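Putative leucoanthocyanidin reductase 1 (Vitis vinifera, PDB 3I6I) probably catalyses the NADPH-dependent reduction of leucoanthocyanidins to flavan-3-ols such as catechin, a step of flavonoid biosynthesis in grapevine. Local coordinates at residues A[95-100]-A[141-146]; A[194-199]-A[302-307]; A[26-31]-A[58-63]; A[181-186]-A[245-250]. One frame throughout, in Å; residues are numbered along the deposited sequence.

Four contacts in one chain illustrate how chemistry follows place in a fold. Contacts 1 and 3 both belong to the nucleotide-binding Rossmann part and pack branched aliphatic side chains without a hydrogen bond between their segments; contact 1 is partly buried and touches the cofactor, whereas contact 3 is a surface contact whose centre lies about 26 Å from that of contact 1. Contact 2, partly buried at the end of strand 193-196, mixes apolar packing with one arginine hydrogen bond and a bridging water. Contact 4, also partly buried, whose strand 183-186 precedes that strand in the chain, is the outlier: a ladder of backbone bonds, remote from the annotated sites and burying more surface than any of the others.

Contact 1: residues A[95-100]-A[141-146]; sequences SILDQI and RRVRQL. With NDP (NADPH dihydro-nicotinamide-adenine-dinucleotide phosphate), chain B.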
# COMPACT_ATOMS: atom_id res chain seq x y z
N SER A 95 -1.53 12.95 -3.71
CA SER A 95 -0.17 13.49 -3.82
C SER A 95 0.77 12.69 -4.70
O SER A 95 1.98 12.88 -4.64
CB SER A 95 0.45 13.60 -2.41
OG SER A 95 -0.40 14.31 -1.53
N ILE A 96 0.24 11.80 -5.55
CA ILE A 96 1.12 10.94 -6.34
C ILE A 96 2.11 11.77 -7.23
O ILE A 96 3.30 11.45 -7.29
CB ILE A 96 0.30 9.96 -7.21
CG1 ILE A 96 -0.50 9.01 -6.32
CG2 ILE A 96 1.24 9.17 -8.15
CD1 ILE A 96 0.33 8.29 -5.25
N LEU A 97 1.65 12.79 -7.91
CA LEU A 97 2.56 13.59 -8.79
C LEU A 97 3.55 14.51 -8.01
O LEU A 97 4.52 15.01 -8.58
CB LEU A 97 1.78 14.35 -9.81
CG LEU A 97 0.97 13.56 -10.80
CD1 LEU A 97 0.27 14.51 -11.76
CD2 LEU A 97 1.81 12.54 -11.51
N ASP A 98 3.35 14.66 -6.70
CA ASP A 98 4.35 15.31 -5.84
C ASP A 98 5.65 14.52 -5.86
O ASP A 98 6.72 15.02 -5.49
CB ASP A 98 3.87 15.41 -4.37
CG ASP A 98 2.73 16.42 -4.16
OD1 ASP A 98 2.44 17.25 -5.05
OD2 ASP A 98 2.13 16.39 -3.04
N GLN A 99 5.58 13.26 -6.28
CA GLN A 99 6.76 12.43 -6.37
C GLN A 99 7.69 12.81 -7.54
O GLN A 99 8.85 12.39 -7.55
CB GLN A 99 6.36 10.96 -6.49
CG GLN A 99 5.74 10.42 -5.22
CD GLN A 99 5.25 9.01 -5.38
OE1 GLN A 99 5.77 8.07 -4.74
NE2 GLN A 99 4.27 8.84 -6.26
N ILE A 100 7.19 13.59 -8.50
CA ILE A 100 7.98 13.94 -9.67
C ILE A 100 9.23 14.69 -9.26
O ILE A 100 10.36 14.33 -9.69
CB ILE A 100 7.17 14.74 -10.69
CG1 ILE A 100 6.09 13.85 -11.33
CG2 ILE A 100 8.08 15.32 -11.80
CD1 ILE A 100 5.27 14.57 -12.34
N ARG A 141 1.57 5.29 -13.05
CA ARG A 141 2.28 4.81 -14.23
C ARG A 141 3.27 5.85 -14.72
O ARG A 141 4.37 5.49 -15.15
CB ARG A 141 1.30 4.52 -15.37
CG ARG A 141 0.45 3.29 -15.14
CD ARG A 141 -0.58 3.21 -16.20
NE ARG A 141 -1.57 2.18 -15.95
CZ ARG A 141 -2.76 2.12 -16.52
NH1 ARG A 141 -3.11 3.00 -17.44
NH2 ARG A 141 -3.58 1.14 -16.22
N ARG A 142 2.87 7.11 -14.65
CA ARG A 142 3.72 8.24 -15.06
C ARG A 142 4.93 8.31 -14.12
O ARG A 142 6.07 8.50 -14.55
CB ARG A 142 2.89 9.54 -15.07
CG ARG A 142 3.52 10.68 -15.86
CD ARG A 142 4.24 11.59 -15.02
NE ARG A 142 4.63 12.83 -15.72
CZ ARG A 142 5.79 13.04 -16.37
NH1 ARG A 142 6.72 12.07 -16.50
NH2 ARG A 142 6.01 14.23 -16.90
N VAL A 143 4.73 8.12 -12.83
CA VAL A 143 5.83 8.08 -11.90
C VAL A 143 6.77 6.88 -12.21
O VAL A 143 7.98 7.05 -12.23
CB VAL A 143 5.39 8.06 -10.47
CG1 VAL A 143 6.53 7.74 -9.51
CG2 VAL A 143 4.69 9.42 -10.12
N ARG A 144 6.21 5.74 -12.54
CA ARG A 144 7.07 4.57 -12.85
C ARG A 144 7.91 4.85 -14.10
O ARG A 144 9.11 4.51 -14.14
CB ARG A 144 6.24 3.33 -13.13
CG ARG A 144 5.56 2.64 -11.97
CD ARG A 144 4.94 1.35 -12.43
NE ARG A 144 4.31 0.63 -11.33
CZ ARG A 144 3.97 -0.67 -11.38
NH1 ARG A 144 4.16 -1.41 -12.47
NH2 ARG A 144 3.40 -1.24 -10.34
N GLN A 145 7.27 5.46 -15.11
CA GLN A 145 7.95 5.82 -16.39
C GLN A 145 9.12 6.74 -16.06
O GLN A 145 10.25 6.52 -16.52
CB GLN A 145 6.98 6.45 -17.42
CG GLN A 145 7.62 7.31 -18.55
CD GLN A 145 7.67 8.84 -18.20
OE1 GLN A 145 6.65 9.39 -17.74
NE2 GLN A 145 8.86 9.49 -18.36
N LEU A 146 8.85 7.79 -15.29
CA LEU A 146 9.93 8.71 -14.86
C LEU A 146 11.06 8.03 -14.08
O LEU A 146 12.26 8.26 -14.35
CB LEU A 146 9.36 9.90 -14.07
CG LEU A 146 10.36 11.03 -13.82
CD1 LEU A 146 10.87 11.61 -15.12
CD2 LEU A 146 9.70 12.11 -12.95
PA NDP B . -2.19 8.87 3.74
O1A NDP B . -3.02 10.02 3.23
O2A NDP B . -2.75 8.02 5.02
O5B NDP B . -0.68 9.25 4.14
C5B NDP B . 0.09 10.04 3.28
C4B NDP B . 1.35 10.47 3.92
O4B NDP B . 2.01 11.23 2.84
C3B NDP B . 1.12 11.46 5.09
O3B NDP B . 2.13 11.31 6.13
C2B NDP B . 1.27 12.82 4.42
O2B NDP B . 1.72 13.79 5.38
C1B NDP B . 2.42 12.51 3.46
N9A NDP B . 2.61 13.46 2.36
C8A NDP B . 1.71 13.76 1.42
N7A NDP B . 2.25 14.63 0.57
C5A NDP B . 3.51 14.88 0.96
C6A NDP B . 4.52 15.70 0.46
N6A NDP B . 4.33 16.43 -0.64
N1A NDP B . 5.70 15.73 1.11
C2A NDP B . 5.90 14.99 2.20
N3A NDP B . 4.95 14.18 2.70
C4A NDP B . 3.75 14.13 2.09
O3 NDP B . -2.03 7.83 2.53
PN NDP B . -2.35 6.23 2.47
O1N NDP B . -1.68 5.35 3.46
O2N NDP B . -3.92 6.17 2.35
O5D NDP B . -1.84 5.96 0.93
C5D NDP B . -0.46 5.64 0.67
C4D NDP B . -0.38 4.80 -0.57
O4D NDP B . -0.98 3.53 -0.17
C3D NDP B . -1.17 5.31 -1.75
O3D NDP B . -0.47 4.95 -2.94
C2D NDP B . -2.44 4.49 -1.68
O2D NDP B . -2.91 4.29 -3.00
C1D NDP B . -1.96 3.15 -1.12
N1N NDP B . -2.93 2.41 -0.24
C2N NDP B . -3.13 1.02 -0.35
C3N NDP B . -4.22 0.45 0.16
C7N NDP B . -4.41 -1.08 0.06
O7N NDP B . -3.53 -1.79 -0.46
N7N NDP B . -5.50 -1.57 0.62
C4N NDP B . -5.27 1.33 0.86
C5N NDP B . -4.65 2.62 1.38
C6N NDP B . -3.51 3.07 0.88
P2B NDP B . 0.67 15.03 5.80
O1X NDP B . -0.48 14.47 6.56
O2X NDP B . 1.61 16.05 6.56
O3X NDP B . 0.21 15.70 4.43
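The turn at 95-100, which winds into helix 99-109, comes nearest to helix 133-149 at Ile100 and Val143, whose CA atoms are 6.6 Å apart. No hydrogen bond joins the two segments. Val143 instead enters the turn with one methyl: its CG2 lies 3.7 Å from the carbonyl O of Ile96 and 4.0 Å from CG2 of Ile96, the two side chains meeting roughly at right angles. That same carbonyl O receives both the backbone N of Gln99 and its side-chain NE2, the latter at 3.0 Å from Ile96 O on a lone pair in the carbonyl plane. The bond helps fix the amide of Gln99, whose OE1 is taken up by Ser89 and the backbone N of Ser118. Farther along, Ile100 divides its branches: CG2 meets CD2 of Leu146 at 3.8 Å, while CD1, carried outward by an extended chi2 of -180°, rests 3.9 Å from NE of Arg142. On the turn's other flank, OD2 of Asp98 accepts a hydrogen bond from the adenine N6A of NADPH at 3.3 Å. A cofactor-binding turn that follows a strand of the parallel sheet, here 86-89, is in keeping with the NADP-binding Rossmann fold.

Contact 2: residues A[194-199]-A[302-307]; sequences YFVAGT and DSFRTV
Arg305 of the irregular segment 302-307 gives a hydrogen bond from NH1 to Thr199 OG1, at the start of helix 198-208, 3.1 Å long and fairly straight at 163°. The hydroxyl meets the guanidinium at its edge, close to its plane. A bend at chi3 (73°) in the otherwise drawn-out arginine chain turns the group toward Thr199, and the two side chains cross nearly at right angles. For Arg305, an alanine here is likely to leave the Thr199 hydroxyl without this donor and to open a gap where CD lay beside the Ala197 methyl. A water adds a second polar link: it accepts from Ala197 N at 2.8 Å and donates to Arg305 O, also at 2.8 Å, filling the interval between backbones too far apart to bond directly here.

The remaining contacts are apolar. CB of Ala197 sits 3.9 Å from CD of Arg305, so the aliphatic part of the arginine packs while its end bonds. Val196 places CG1 3.8 Å from CE1 of Phe304, at the ring edge, and CB of Phe195 touches CG2 of Val307 at 3.9 Å.

Around this junction, Phe304 stacks on Phe204 of helix 198-208, and Asn226 ND2 bonds to the carbonyls of both Phe195 and Arg305. Thr306 is the N-cap of helix 307-315, its hydroxyl bonded to the backbone N of Glu309, so the segment, coming from helix 295-298, passes the end of strand 193-196 and runs into helix 307-315, the last one modelled.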
# COMPACT_ATOMS: atom_id res chain seq x y z
N TYR A 194 -6.49 -10.94 -2.37
CA TYR A 194 -5.53 -11.22 -1.32
C TYR A 194 -5.59 -10.16 -0.25
O TYR A 194 -5.50 -8.98 -0.52
CB TYR A 194 -4.10 -11.31 -1.86
CG TYR A 194 -3.85 -12.48 -2.78
CD1 TYR A 194 -3.92 -12.34 -4.16
CD2 TYR A 194 -3.55 -13.73 -2.26
CE1 TYR A 194 -3.69 -13.42 -5.00
CE2 TYR A 194 -3.29 -14.79 -3.09
CZ TYR A 194 -3.38 -14.64 -4.45
OH TYR A 194 -3.14 -15.76 -5.19
N PHE A 195 -5.73 -10.59 0.99
CA PHE A 195 -5.80 -9.69 2.16
C PHE A 195 -4.58 -9.85 3.03
O PHE A 195 -4.15 -10.97 3.35
CB PHE A 195 -7.07 -9.98 2.98
CG PHE A 195 -8.33 -9.82 2.20
CD1 PHE A 195 -8.96 -8.59 2.11
CD2 PHE A 195 -8.85 -10.89 1.46
CE1 PHE A 195 -10.11 -8.43 1.37
CE2 PHE A 195 -10.01 -10.73 0.70
CZ PHE A 195 -10.65 -9.49 0.67
N VAL A 196 -3.98 -8.73 3.37
CA VAL A 196 -2.70 -8.71 4.07
C VAL A 196 -2.78 -7.80 5.27
O VAL A 196 -3.24 -6.62 5.18
CB VAL A 196 -1.60 -8.21 3.12
CG1 VAL A 196 -0.22 -8.28 3.81
CG2 VAL A 196 -1.61 -8.99 1.81
N ALA A 197 -2.34 -8.30 6.42
CA ALA A 197 -2.24 -7.45 7.58
C ALA A 197 -1.33 -6.25 7.35
O ALA A 197 -0.27 -6.36 6.78
CB ALA A 197 -1.72 -8.24 8.82
N GLY A 198 -1.76 -5.09 7.84
CA GLY A 198 -0.88 -3.92 7.90
C GLY A 198 0.55 -4.20 8.35
O GLY A 198 1.53 -3.73 7.73
N THR A 199 0.70 -4.92 9.45
CA THR A 199 2.02 -5.21 10.00
C THR A 199 2.85 -6.04 9.03
O THR A 199 4.07 -5.89 8.99
CB THR A 199 1.95 -5.90 11.40
OG1 THR A 199 1.21 -7.12 11.33
CG2 THR A 199 1.29 -4.99 12.45
N ASP A 302 7.99 -18.11 6.63
CA ASP A 302 7.81 -16.83 7.33
C ASP A 302 6.34 -16.44 7.14
O ASP A 302 5.98 -15.65 6.25
CB ASP A 302 8.78 -15.80 6.77
CG ASP A 302 9.00 -14.63 7.72
OD1 ASP A 302 8.18 -14.49 8.65
OD2 ASP A 302 9.96 -13.85 7.52
N SER A 303 5.51 -17.04 7.97
CA SER A 303 4.06 -17.00 7.80
C SER A 303 3.45 -15.60 7.90
O SER A 303 3.85 -14.81 8.73
CB SER A 303 3.38 -17.87 8.88
OG SER A 303 3.66 -19.24 8.67
N PHE A 304 2.47 -15.36 7.04
CA PHE A 304 1.65 -14.16 7.07
C PHE A 304 0.60 -14.35 8.14
O PHE A 304 0.06 -15.45 8.30
CB PHE A 304 0.92 -13.98 5.73
CG PHE A 304 1.72 -13.21 4.73
CD1 PHE A 304 1.26 -12.01 4.24
CD2 PHE A 304 2.98 -13.66 4.33
CE1 PHE A 304 2.01 -11.27 3.32
CE2 PHE A 304 3.75 -12.94 3.43
CZ PHE A 304 3.27 -11.75 2.92
N ARG A 305 0.27 -13.27 8.85
CA ARG A 305 -0.92 -13.27 9.72
C ARG A 305 -2.17 -13.60 8.89
O ARG A 305 -2.38 -13.07 7.80
CB ARG A 305 -1.07 -11.86 10.34
CG ARG A 305 0.07 -11.51 11.27
CD ARG A 305 -0.10 -10.13 11.85
NE ARG A 305 -1.16 -10.12 12.85
CZ ARG A 305 -1.71 -9.01 13.35
NH1 ARG A 305 -1.30 -7.79 12.98
NH2 ARG A 305 -2.68 -9.14 14.24
N THR A 306 -3.01 -14.48 9.41
CA THR A 306 -4.23 -14.82 8.73
C THR A 306 -5.31 -13.76 9.00
O THR A 306 -5.27 -13.00 10.00
CB THR A 306 -4.74 -16.19 9.22
OG1 THR A 306 -5.26 -16.05 10.56
CG2 THR A 306 -3.62 -17.22 9.22
N VAL A 307 -6.32 -13.79 8.16
CA VAL A 307 -7.48 -12.89 8.27
C VAL A 307 -8.25 -13.16 9.56
O VAL A 307 -8.68 -12.23 10.26
CB VAL A 307 -8.41 -13.02 7.07
CG1 VAL A 307 -9.67 -12.14 7.26
CG2 VAL A 307 -7.69 -12.69 5.75
O HOH W 1 -1.24 -10.85 6.56

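Contact 3: residues A[26-31]-A[58-63]; sequences VATASL and EDKGAI
Leu31 reaches from helix 21-32 onto the backbone where helix 48-59 gives way to the next strand. Its two methyls share the work. CD2 lies against the peptide groups, 3.5 Å from Lys60 O and 3.6 Å from Ala62 N, whereas CD1 meets side chains, with CB of Lys60 at 3.9 Å and CB of Ala62 at 4.0 Å. CG stands beside the backbone N and opposite the carbonyl carbon (chi1 -69°), which directs the fork across to the other segment. With an alanine at Leu31 both methyls are gone, and a gap would probably open beside the 60-62 backbone, with Ala62 deprived of its apolar partner across the contact.

Lys60 continues the overlap on the more exposed side. Its chain runs past helix 21-32 until NZ comes 3.7 Å from CG2 of Thr28, a van der Waals contact; the ammonium also has a long, weak ion pair with Asp32. The threonine hydroxyl is engaged within its own helix, bonded to the carbonyl O of Gln24.

The turn that Leu31 touches is a Schellman motif, in which Gly61 takes a positive phi of 108° and its N bonds to Glu58 O at 2.9 Å. Leu57 of helix 48-59 touches Thr28, Leu31 and Ala62 alike. Two helices packed together on one face of a parallel sheet, the second turning into strand 63-66, are characteristic of the beta-alpha-beta units of a Rossmann fold.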
# COMPACT_ATOMS: atom_id res chain seq x y z
N VAL A 26 5.02 0.81 7.57
CA VAL A 26 6.34 0.69 6.90
C VAL A 26 7.44 1.26 7.79
O VAL A 26 8.49 0.66 7.96
CB VAL A 26 6.35 1.39 5.54
CG1 VAL A 26 7.80 1.46 4.97
CG2 VAL A 26 5.36 0.66 4.55
N ALA A 27 7.19 2.44 8.37
CA ALA A 27 8.16 3.11 9.26
C ALA A 27 8.46 2.31 10.52
O ALA A 27 9.62 2.15 10.91
CB ALA A 27 7.66 4.56 9.61
N THR A 28 7.42 1.75 11.15
CA THR A 28 7.58 0.95 12.34
C THR A 28 8.40 -0.27 12.03
O THR A 28 9.26 -0.64 12.82
CB THR A 28 6.19 0.58 12.95
OG1 THR A 28 5.54 1.79 13.37
CG2 THR A 28 6.33 -0.34 14.17
N ALA A 29 8.12 -0.92 10.90
CA ALA A 29 8.86 -2.10 10.45
C ALA A 29 10.32 -1.79 10.21
O ALA A 29 11.20 -2.53 10.61
CB ALA A 29 8.23 -2.64 9.13
N SER A 30 10.58 -0.67 9.55
CA SER A 30 11.96 -0.21 9.32
C SER A 30 12.72 -0.07 10.66
O SER A 30 13.82 -0.58 10.83
CB SER A 30 11.98 1.08 8.50
OG SER A 30 13.30 1.41 8.12
N LEU A 31 12.10 0.57 11.65
CA LEU A 31 12.74 0.73 12.97
C LEU A 31 12.90 -0.59 13.73
O LEU A 31 13.94 -0.84 14.33
CB LEU A 31 11.96 1.75 13.79
CG LEU A 31 12.12 3.17 13.22
CD1 LEU A 31 10.91 4.03 13.57
CD2 LEU A 31 13.42 3.80 13.76
N GLU A 58 10.11 8.44 17.02
CA GLU A 58 11.31 9.00 17.65
C GLU A 58 11.78 8.12 18.83
O GLU A 58 12.98 7.89 19.00
CB GLU A 58 11.08 10.45 18.13
CG GLU A 58 11.09 11.49 17.00
CD GLU A 58 10.99 12.93 17.53
OE1 GLU A 58 9.92 13.30 18.05
OE2 GLU A 58 12.00 13.68 17.42
N ASP A 59 10.82 7.62 19.61
CA ASP A 59 11.13 6.71 20.73
C ASP A 59 11.77 5.39 20.24
O ASP A 59 12.53 4.75 20.98
CB ASP A 59 9.87 6.41 21.57
CG ASP A 59 9.46 7.58 22.48
OD1 ASP A 59 10.21 8.57 22.60
OD2 ASP A 59 8.36 7.50 23.08
N LYS A 60 11.44 4.99 19.00
CA LYS A 60 12.06 3.82 18.34
C LYS A 60 13.38 4.18 17.65
O LYS A 60 14.07 3.30 17.13
CB LYS A 60 11.08 3.19 17.34
CG LYS A 60 9.82 2.60 17.98
CD LYS A 60 9.10 1.61 17.06
CE LYS A 60 7.61 1.52 17.38
NZ LYS A 60 7.16 0.12 17.73
N GLY A 61 13.75 5.46 17.63
CA GLY A 61 15.07 5.87 17.13
C GLY A 61 15.05 6.57 15.79
O GLY A 61 16.09 6.81 15.20
N ALA A 62 13.86 6.95 15.34
CA ALA A 62 13.69 7.68 14.07
C ALA A 62 14.32 9.06 14.15
O ALA A 62 14.30 9.68 15.21
CB ALA A 62 12.20 7.81 13.72
N ILE A 63 14.90 9.52 13.04
CA ILE A 63 15.46 10.87 12.97
C ILE A 63 14.50 11.68 12.12
O ILE A 63 14.27 11.34 10.95
CB ILE A 63 16.85 10.87 12.34
CG1 ILE A 63 17.81 10.07 13.23
CG2 ILE A 63 17.35 12.32 12.12
CD1 ILE A 63 19.08 9.68 12.54

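Contact 4: residues A[181-186]-A[245-250]; sequences DFFQIY and LPRVTV
Four backbone hydrogen bonds zip segment 181-186 to segment 245-250. Phe183 N gives to Pro246 O at 2.9 Å and Phe183 O receives Val248 N; Ile185 then repeats the pattern, its N giving to Val248 O and its O receiving Val250 N at 2.8 Å. The first three donors approach nearly along the C=O axis, but Val250 N stands above the carbonyl plane of Ile185, 38° out of it. Weaker CA-H...O contacts lie between these bonds, one of them from Tyr186 CA to Val250 O at 3.3 Å. Phe183 and Ile185 each bond to the two residues flanking their partner (Arg247 and Thr249), the signature of a parallel pair, and the short strands 183-186 and 247-250 form a two-stranded parallel sheet separate from the Rossmann sheet.

On the face holding Phe183, Ile185 and Arg247, Leu245 sets CD1 over one face of the Phe183 ring, a CH-pi contact with the methyl 4.1 Å from the ring centroid and 22° off its normal. Ile185 CG1 meets CB of Arg247 at 4.0 Å. The guanidinium continues to helix 230-241, where Glu238 forms a salt bridge with it.

On the other face, with Gln184, Tyr186 and Val248, Val250 splits its methyls between two neighbours. CG1, anti to the backbone N (chi1 168°), comes up to the edge of the Tyr186 ring, 3.7 Å from CD1, while CG2 reaches CB of Gln184 at 3.7 Å. The Tyr186 hydroxyl bonds to Pro166 O. Toward the start of the pair, CG2 of Val248 touches CD2 of Phe182 at 3.7 Å.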
# COMPACT_ATOMS: atom_id res chain seq x y z
N ASP A 181 -24.64 -5.86 11.04
CA ASP A 181 -26.04 -5.95 10.67
C ASP A 181 -26.34 -6.82 9.45
O ASP A 181 -27.14 -7.74 9.56
CB ASP A 181 -26.66 -4.56 10.52
CG ASP A 181 -25.86 -3.62 9.64
OD1 ASP A 181 -24.74 -3.97 9.11
OD2 ASP A 181 -26.38 -2.49 9.48
N PHE A 182 -25.70 -6.53 8.32
CA PHE A 182 -25.79 -7.37 7.11
C PHE A 182 -24.56 -7.17 6.25
O PHE A 182 -23.85 -6.15 6.37
CB PHE A 182 -27.09 -7.13 6.31
CG PHE A 182 -27.23 -5.71 5.77
CD1 PHE A 182 -27.88 -4.74 6.50
CD2 PHE A 182 -26.67 -5.35 4.56
CE1 PHE A 182 -28.00 -3.43 6.02
CE2 PHE A 182 -26.80 -4.04 4.07
CZ PHE A 182 -27.47 -3.09 4.82
N PHE A 183 -24.28 -8.15 5.39
CA PHE A 183 -23.10 -8.11 4.56
C PHE A 183 -23.52 -7.65 3.16
O PHE A 183 -24.45 -8.17 2.58
CB PHE A 183 -22.47 -9.51 4.41
CG PHE A 183 -21.87 -10.08 5.66
CD1 PHE A 183 -20.65 -9.60 6.16
CD2 PHE A 183 -22.45 -11.18 6.28
CE1 PHE A 183 -20.06 -10.18 7.29
CE2 PHE A 183 -21.88 -11.75 7.44
CZ PHE A 183 -20.69 -11.25 7.94
N GLN A 184 -22.79 -6.69 2.61
CA GLN A 184 -22.89 -6.32 1.20
C GLN A 184 -21.87 -7.11 0.39
O GLN A 184 -20.66 -6.92 0.53
CB GLN A 184 -22.69 -4.80 1.03
CG GLN A 184 -23.76 -4.04 1.65
CD GLN A 184 -23.82 -2.58 1.20
OE1 GLN A 184 -22.80 -1.96 0.89
NE2 GLN A 184 -25.04 -2.05 1.14
N ILE A 185 -22.39 -7.99 -0.47
CA ILE A 185 -21.61 -8.92 -1.28
C ILE A 185 -21.59 -8.38 -2.71
O ILE A 185 -22.67 -8.23 -3.35
CB ILE A 185 -22.25 -10.35 -1.27
CG1 ILE A 185 -22.44 -10.91 0.17
CG2 ILE A 185 -21.46 -11.35 -2.11
CD1 ILE A 185 -21.16 -10.98 0.95
N TYR A 186 -20.38 -8.08 -3.22
CA TYR A 186 -20.21 -7.58 -4.59
C TYR A 186 -20.36 -8.69 -5.61
O TYR A 186 -19.67 -9.73 -5.55
CB TYR A 186 -18.84 -6.87 -4.78
CG TYR A 186 -18.61 -5.87 -3.71
CD1 TYR A 186 -19.45 -4.78 -3.59
CD2 TYR A 186 -17.59 -6.02 -2.79
CE1 TYR A 186 -19.29 -3.86 -2.58
CE2 TYR A 186 -17.39 -5.10 -1.77
CZ TYR A 186 -18.26 -4.02 -1.66
OH TYR A 186 -18.12 -3.07 -0.65
N LEU A 245 -25.19 -13.34 9.61
CA LEU A 245 -25.95 -12.16 9.16
C LEU A 245 -26.54 -12.37 7.75
O LEU A 245 -25.99 -13.12 6.95
CB LEU A 245 -25.04 -10.95 9.10
CG LEU A 245 -24.15 -10.67 10.32
CD1 LEU A 245 -23.35 -9.39 10.08
CD2 LEU A 245 -24.95 -10.62 11.64
N PRO A 246 -27.62 -11.64 7.41
CA PRO A 246 -28.11 -11.64 6.03
C PRO A 246 -27.05 -11.16 5.06
O PRO A 246 -26.21 -10.33 5.41
CB PRO A 246 -29.29 -10.67 6.07
CG PRO A 246 -29.66 -10.56 7.45
CD PRO A 246 -28.43 -10.77 8.27
N ARG A 247 -27.10 -11.70 3.84
CA ARG A 247 -26.23 -11.26 2.76
C ARG A 247 -27.09 -10.62 1.68
O ARG A 247 -28.15 -11.13 1.32
CB ARG A 247 -25.46 -12.45 2.22
CG ARG A 247 -24.60 -13.09 3.27
CD ARG A 247 -23.70 -14.19 2.74
NE ARG A 247 -23.07 -14.85 3.88
CZ ARG A 247 -21.88 -15.45 3.85
NH1 ARG A 247 -21.18 -15.47 2.74
NH2 ARG A 247 -21.39 -15.99 4.94
N VAL A 248 -26.64 -9.49 1.18
CA VAL A 248 -27.36 -8.79 0.13
C VAL A 248 -26.39 -8.53 -1.00
O VAL A 248 -25.21 -8.36 -0.74
CB VAL A 248 -28.00 -7.45 0.65
CG1 VAL A 248 -28.98 -7.70 1.82
CG2 VAL A 248 -26.92 -6.36 0.97
N THR A 249 -26.87 -8.47 -2.24
CA THR A 249 -26.00 -8.24 -3.40
C THR A 249 -25.83 -6.74 -3.71
O THR A 249 -26.79 -5.99 -3.75
CB THR A 249 -26.60 -8.90 -4.65
OG1 THR A 249 -26.72 -10.29 -4.40
CG2 THR A 249 -25.71 -8.68 -5.90
N VAL A 250 -24.59 -6.34 -3.93
CA VAL A 250 -24.26 -5.04 -4.56
C VAL A 250 -23.79 -5.40 -5.96
O VAL A 250 -22.82 -6.16 -6.12
CB VAL A 250 -23.21 -4.28 -3.73
CG1 VAL A 250 -22.64 -3.10 -4.51
CG2 VAL A 250 -23.75 -3.85 -2.40